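Local coordinates for cyclic nucleotide-binding protein (Ruegeria pomeroyi, PDB 3FX3) that probably acts as a DNA-binding transcription regulator of the CRP type, with a cyclic nucleotide-binding domain joined to a helix-turn-helix domain, at residues E88-L92 and R93-Y97; V118-M121 and R122-P125. One frame throughout, in Å; residues are numbered along the deposited sequence.

Interaction 1. Residues E88-L92 and R93-Y97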
ATOM      1  N   GLU B  88      13.964   6.338  -0.016  1.00 27.33           N
ATOM      2  CA  GLU B  88      14.408   5.129   0.683  1.00 27.32           C
ATOM      3  C   GLU B  88      15.019   4.137  -0.296  1.00 27.39           C
ATOM      4  O   GLU B  88      16.160   3.702  -0.099  1.00 27.04           O
ATOM      5  CB  GLU B  88      13.271   4.425   1.459  1.00 27.50           C
ATOM      6  CG  GLU B  88      12.522   5.264   2.480  1.00 27.67           C
ATOM      7  CD  GLU B  88      11.330   6.031   1.911  1.00 29.74           C
ATOM      8  OE1 GLU B  88      11.208   6.168   0.677  1.00 29.54           O
ATOM      9  OE2 GLU B  88      10.504   6.510   2.718  1.00 34.07           O
ATOM     10  N   ALA B  89      14.282   3.796  -1.351  1.00 26.73           N
ATOM     11  CA  ALA B  89      14.731   2.760  -2.282  1.00 27.06           C
ATOM     12  C   ALA B  89      16.067   3.126  -2.920  1.00 28.08           C
ATOM     13  O   ALA B  89      17.004   2.297  -2.992  1.00 27.01           O
ATOM     14  CB  ALA B  89      13.660   2.478  -3.380  1.00 26.16           C
ATOM     15  N   VAL B  90      16.174   4.363  -3.421  1.00 28.30           N
ATOM     16  CA  VAL B  90      17.362   4.711  -4.164  1.00 27.62           C
ATOM     17  C   VAL B  90      18.575   4.819  -3.248  1.00 27.51           C
ATOM     18  O   VAL B  90      19.702   4.494  -3.650  1.00 26.81           O
ATOM     19  CB  VAL B  90      17.146   5.966  -5.070  1.00 28.61           C
ATOM     20  CG1 VAL B  90      16.785   7.210  -4.265  1.00 28.87           C
ATOM     21  CG2 VAL B  90      18.393   6.198  -5.849  1.00 28.83           C
ATOM     22  N   ALA B  91      18.350   5.228  -2.001  1.00 27.19           N
ATOM     23  CA  ALA B  91      19.418   5.316  -1.054  1.00 27.48           C
ATOM     24  C   ALA B  91      19.935   3.899  -0.700  1.00 28.29           C
ATOM     25  O   ALA B  91      21.135   3.678  -0.618  1.00 28.11           O
ATOM     26  CB  ALA B  91      18.974   6.080   0.208  1.00 26.76           C
ATOM     27  N   LEU B  92      19.032   2.939  -0.533  1.00 27.82           N
ATOM     28  CA  LEU B  92      19.465   1.589  -0.209  1.00 28.40           C
ATOM     29  C   LEU B  92      20.079   0.880  -1.442  1.00 28.74           C
ATOM     30  O   LEU B  92      20.926   0.017  -1.305  1.00 29.32           O
ATOM     31  CB  LEU B  92      18.297   0.789   0.368  1.00 27.21           C
ATOM     32  CG  LEU B  92      17.706   1.287   1.690  1.00 27.88           C
ATOM     33  CD1 LEU B  92      16.535   0.375   2.064  1.00 23.93           C
ATOM     34  CD2 LEU B  92      18.740   1.269   2.744  1.00 28.42           C
ATOM     35  N   ARG B  93      19.661   1.225  -2.646  1.00 29.82           N
ATOM     36  CA  ARG B  93      20.290   0.644  -3.831  1.00 30.78           C
ATOM     37  C   ARG B  93      21.559   1.357  -4.207  1.00 31.51           C
ATOM     38  O   ARG B  93      22.324   0.871  -5.033  1.00 30.37           O
ATOM     39  CB  ARG B  93      19.355   0.653  -5.029  1.00 30.92           C
ATOM     40  CG  ARG B  93      18.275  -0.360  -4.888  1.00 32.02           C
ATOM     41  CD  ARG B  93      17.050   0.007  -5.680  1.00 34.15           C
ATOM     42  NE  ARG B  93      16.053  -1.071  -5.633  1.00 34.50           N
ATOM     43  CZ  ARG B  93      14.827  -0.973  -6.131  1.00 36.50           C
ATOM     44  NH1 ARG B  93      14.444   0.149  -6.718  1.00 37.40           N
ATOM     45  NH2 ARG B  93      13.987  -1.998  -6.065  1.00 36.89           N
ATOM     46  N   ASN B  94      21.749   2.546  -3.646  1.00 32.89           N
ATOM     47  CA  ASN B  94      22.864   3.368  -4.013  1.00 33.96           C
ATOM     48  C   ASN B  94      22.961   3.550  -5.531  1.00 34.42           C
ATOM     49  O   ASN B  94      24.025   3.403  -6.105  1.00 34.71           O
ATOM     50  CB  ASN B  94      24.154   2.754  -3.464  1.00 34.91           C
ATOM     51  CG  ASN B  94      25.298   3.705  -3.550  1.00 39.19           C
ATOM     52  OD1 ASN B  94      25.106   4.934  -3.600  1.00 44.23           O
ATOM     53  ND2 ASN B  94      26.499   3.170  -3.627  1.00 43.66           N
ATOM     54  N   THR B  95      21.840   3.854  -6.180  1.00 34.57           N
ATOM     55  CA  THR B  95      21.844   4.199  -7.587  1.00 35.23           C
ATOM     56  C   THR B  95      21.598   5.723  -7.748  1.00 34.13           C
ATOM     57  O   THR B  95      21.158   6.387  -6.827  1.00 33.69           O
ATOM     58  CB  THR B  95      20.800   3.361  -8.389  1.00 35.43           C
ATOM     59  OG1 THR B  95      19.555   3.375  -7.688  1.00 36.93           O
ATOM     60  CG2 THR B  95      21.292   1.861  -8.614  1.00 36.04           C
ATOM     61  N   PRO B  96      21.915   6.276  -8.919  1.00 32.73           N
ATOM     62  CA  PRO B  96      21.814   7.728  -9.072  1.00 32.25           C
ATOM     63  C   PRO B  96      20.353   8.207  -9.009  1.00 31.85           C
ATOM     64  O   PRO B  96      19.458   7.480  -9.405  1.00 31.78           O
ATOM     65  CB  PRO B  96      22.436   7.986 -10.457  1.00 32.46           C
ATOM     66  CG  PRO B  96      23.346   6.766 -10.721  1.00 32.71           C
ATOM     67  CD  PRO B  96      22.548   5.624 -10.076  1.00 33.10           C
ATOM     68  N   TYR B  97      20.115   9.407  -8.496  1.00 30.88           N
ATOM     69  CA  TYR B  97      18.759   9.927  -8.400  1.00 30.49           C
ATOM     70  C   TYR B  97      18.112   9.950  -9.783  1.00 29.87           C
ATOM     71  O   TYR B  97      18.716  10.456 -10.726  1.00 30.26           O
ATOM     72  CB  TYR B  97      18.748  11.334  -7.834  1.00 30.16           C
ATOM     73  CG  TYR B  97      18.909  11.452  -6.341  1.00 29.94           C
ATOM     74  CD1 TYR B  97      18.019  10.829  -5.481  1.00 31.44           C
ATOM     75  CD2 TYR B  97      19.936  12.220  -5.779  1.00 30.12           C
ATOM     76  CE1 TYR B  97      18.142  10.936  -4.103  1.00 29.95           C
ATOM     77  CE2 TYR B  97      20.058  12.355  -4.368  1.00 30.67           C
ATOM     78  CZ  TYR B  97      19.127  11.706  -3.547  1.00 31.80           C
ATOM     79  OH  TYR B  97      19.191  11.798  -2.159  1.00 33.75           O
TER

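Interaction 2. Residues V118-M121 and R122-P125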
ATOM      1  N   VAL B 118      22.292   1.956   6.562  1.00 28.29           N
ATOM      2  CA  VAL B 118      22.830   0.733   5.999  1.00 27.60           C
ATOM      3  C   VAL B 118      23.781  -0.003   6.958  1.00 27.44           C
ATOM      4  O   VAL B 118      23.693  -1.245   7.121  1.00 25.94           O
ATOM      5  CB  VAL B 118      23.488   1.007   4.619  1.00 27.79           C
ATOM      6  CG1 VAL B 118      24.318  -0.165   4.173  1.00 26.43           C
ATOM      7  CG2 VAL B 118      22.379   1.315   3.565  1.00 26.06           C
ATOM      8  N   SER B 119      24.650   0.737   7.634  1.00 26.65           N
ATOM      9  CA  SER B 119      25.641   0.087   8.453  1.00 28.17           C
ATOM     10  C   SER B 119      24.977  -0.623   9.647  1.00 28.19           C
ATOM     11  O   SER B 119      25.386  -1.734  10.014  1.00 27.54           O
ATOM     12  CB  SER B 119      26.737   1.044   8.904  1.00 28.45           C
ATOM     13  OG  SER B 119      26.220   1.883   9.910  1.00 34.09           O
ATOM     14  N   LEU B 120      23.933  -0.015  10.200  1.00 27.81           N
ATOM     15  CA  LEU B 120      23.103  -0.667  11.244  1.00 28.60           C
ATOM     16  C   LEU B 120      22.659  -2.067  10.803  1.00 27.74           C
ATOM     17  O   LEU B 120      22.811  -3.072  11.531  1.00 27.76           O
ATOM     18  CB  LEU B 120      21.883   0.228  11.485  1.00 29.56           C
ATOM     19  CG  LEU B 120      21.006   0.167  12.718  1.00 32.46           C
ATOM     20  CD1 LEU B 120      21.838   0.374  13.970  1.00 31.88           C
ATOM     21  CD2 LEU B 120      19.858   1.260  12.608  1.00 30.97           C
HETATM   22  N   MSE B 121      22.103  -2.143   9.588  1.00 26.62           N
HETATM   23  CA  MSE B 121      21.648  -3.435   9.047  1.00 25.46           C
HETATM   24  C   MSE B 121      22.787  -4.412   8.669  1.00 24.58           C
HETATM   25  O   MSE B 121      22.638  -5.626   8.748  1.00 24.14           O
HETATM   26  CB  MSE B 121      20.684  -3.193   7.891  1.00 25.79           C
HETATM   27  CG  MSE B 121      19.403  -2.436   8.345  1.00 26.93           C
HETATM   28 SE   MSE B 121      18.164  -2.221   6.910  0.80 27.75          SE
HETATM   29  CE  MSE B 121      19.048  -0.722   6.071  1.00 27.85           C
ATOM     30  N   ARG B 122      23.944  -3.908   8.287  1.00 24.32           N
ATOM     31  CA  ARG B 122      25.059  -4.804   7.994  1.00 24.41           C
ATOM     32  C   ARG B 122      25.723  -5.330   9.267  1.00 24.74           C
ATOM     33  O   ARG B 122      26.398  -6.373   9.239  1.00 23.54           O
ATOM     34  CB  ARG B 122      26.119  -4.120   7.170  1.00 24.38           C
ATOM     35  CG  ARG B 122      25.692  -3.836   5.775  1.00 28.36           C
ATOM     36  CD  ARG B 122      26.781  -3.094   5.034  1.00 33.71           C
ATOM     37  NE  ARG B 122      26.432  -2.973   3.628  1.00 40.46           N
ATOM     38  CZ  ARG B 122      26.866  -2.034   2.780  1.00 45.29           C
ATOM     39  NH1 ARG B 122      27.693  -1.056   3.170  1.00 46.03           N
ATOM     40  NH2 ARG B 122      26.452  -2.084   1.509  1.00 46.72           N
ATOM     41  N   ARG B 123      25.577  -4.585  10.356  1.00 24.75           N
ATOM     42  CA  ARG B 123      26.130  -5.013  11.616  1.00 26.19           C
ATOM     43  C   ARG B 123      25.207  -6.026  12.279  1.00 27.51           C
ATOM     44  O   ARG B 123      25.697  -6.945  12.927  1.00 27.40           O
ATOM     45  CB  ARG B 123      26.363  -3.826  12.533  1.00 26.30           C
ATOM     46  CG  ARG B 123      27.503  -2.895  12.061  1.00 27.76           C
ATOM     47  CD  ARG B 123      27.674  -1.701  12.984  1.00 31.79           C
ATOM     48  NE  ARG B 123      27.494  -2.186  14.357  1.00 36.70           N
ATOM     49  CZ  ARG B 123      26.618  -1.712  15.247  1.00 41.09           C
ATOM     50  NH1 ARG B 123      25.837  -0.656  14.962  1.00 43.02           N
ATOM     51  NH2 ARG B 123      26.537  -2.293  16.452  1.00 40.90           N
ATOM     52  N   ASP B 124      23.893  -5.856  12.079  1.00 28.82           N
ATOM     53  CA  ASP B 124      22.865  -6.643  12.748  1.00 29.92           C
ATOM     54  C   ASP B 124      21.694  -6.894  11.814  1.00 29.63           C
ATOM     55  O   ASP B 124      20.765  -6.108  11.758  1.00 26.77           O
ATOM     56  CB  ASP B 124      22.326  -5.922  13.982  1.00 30.68           C
ATOM     57  CG  ASP B 124      21.364  -6.813  14.803  1.00 34.06           C
ATOM     58  OD1 ASP B 124      21.165  -8.000  14.433  1.00 36.54           O
ATOM     59  OD2 ASP B 124      20.825  -6.323  15.816  1.00 38.80           O
ATOM     60  N   PRO B 125      21.740  -8.006  11.078  1.00 31.10           N
ATOM     61  CA  PRO B 125      20.707  -8.286  10.060  1.00 31.65           C
ATOM     62  C   PRO B 125      19.321  -8.598  10.656  1.00 29.76           C
ATOM     63  O   PRO B 125      18.336  -8.503   9.947  1.00 31.14           O
ATOM     64  CB  PRO B 125      21.306  -9.454   9.240  1.00 32.20           C
ATOM     65  CG  PRO B 125      22.235 -10.127  10.176  1.00 32.59           C
ATOM     66  CD  PRO B 125      22.751  -9.075  11.155  1.00 32.64           C
TER
HETATM   67  O   HOH W   1      25.758   1.042  12.911  1.00 41.02           O

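Interaction 1. Residues E88-L92 and R93-Y97
A89 receives R93 twice. The R93 backbone N donates to A89 O at 2.9 Å, the last full turn of helix 88-93, and the extended R93 side chain runs back along the helix, placing A89 CB over one face of its guanidinium, 4.1 Å from NH1. NH2 of that group is hydrogen-bonded to T134 OG1 of the second subunit, a second contact at the far end. V90 is the hub for the loop that follows. Its O accepts a weak bond from T95 N at 3.4 Å, the six-to-one bond of a Schellman motif, with N94 turning the chain at a positive phi of 52°. This helix and loop sit where the phosphate-binding cassette lies in relatives with this domain. V90 CG2 is opposite its backbone N, while CG1 lies between that N and the carbonyl carbon (chi1 61°). CG2 presses on T95, a tight 2.9 Å from its O and 3.6 Å from its OG1; CG1 meets the Y97 ring obliquely, 4.0 Å from CE1. The buried Y97 ring stacks on F46, with a hydrogen bond between its OH and H56 NE2. A91 O then takes N94 N at 3.3 Å, the weak five-to-two bond completing the motif.

Interaction 2. Residues V118-M121 and R122-P125
V118 holds its CG1 trans to the backbone N (chi1 167°), and R122, one turn later, swings its CG to the side of its own N (chi1 -70°) before running out fully extended to NE; together these two choices bring the methyl and the guanidinium to the same place. CG1 sits over the centre of the planar group, 3.4 Å above the plane, so it covers one face and leaves the N-H groups pointing outward in their own plane. R122 NE also forms a salt bridge with E126 OE2 of the second subunit. R123 behaves differently: its chain bends, turning the guanidinium alongside L120, whose CD1 lies 4.2 Å from R123 NH1, oblique to the group. NH1 gives a 2.7 Å bond to a water lying in the plane at the guanidinium edge. The same water donates to S119 OG at 3.2 Å, and that hydroxyl is also bonded to P115 O. Beneath the side chains, R122 N bonds to V118 O and R123 N to S119 O, each at 2.9 Å, and D124 N closes the last turn on L120 O at 3.0 Å. There helix 114-123 ends, and D124 serves as N-cap of the next helix, 125-147, its OD1 accepting from E126 N. P125 CA makes a CH...O contact of 3.5 Å with M121 O. This is the junction between two helices of the CRP-type regulatory domain, the second being the long dimerisation helix. The chemistry implies a division of labour: the methyl on one face and the salt bridge at NE together probably limit the rotation of R122, whereas R123 reaches S119 through water, a link likely to be more easily exchanged.

How the interactions relate
Interaction 1 is partly buried, closer to the chain's centre, and joins a short helix to the loop before a strand; interaction 2 lies at the surface and belongs to helix 114-123 and its turn into helix 125-147. They meet through L92, whose CD2 lies 3.7 Å from V118 CG2 and 3.9 Å from M121 CE, an apolar seam between helices 88-93 and 114-123. In each, an apolar carbon lies over an arginine face and the arginine's far end pairs with the second subunit: R93 with T134 of that subunit by a hydrogen bond, R122 with E126 of that subunit by opposite charge. The helix ends differ: a Schellman motif with weak bonds closes one, a direct handover to a capped helix the other.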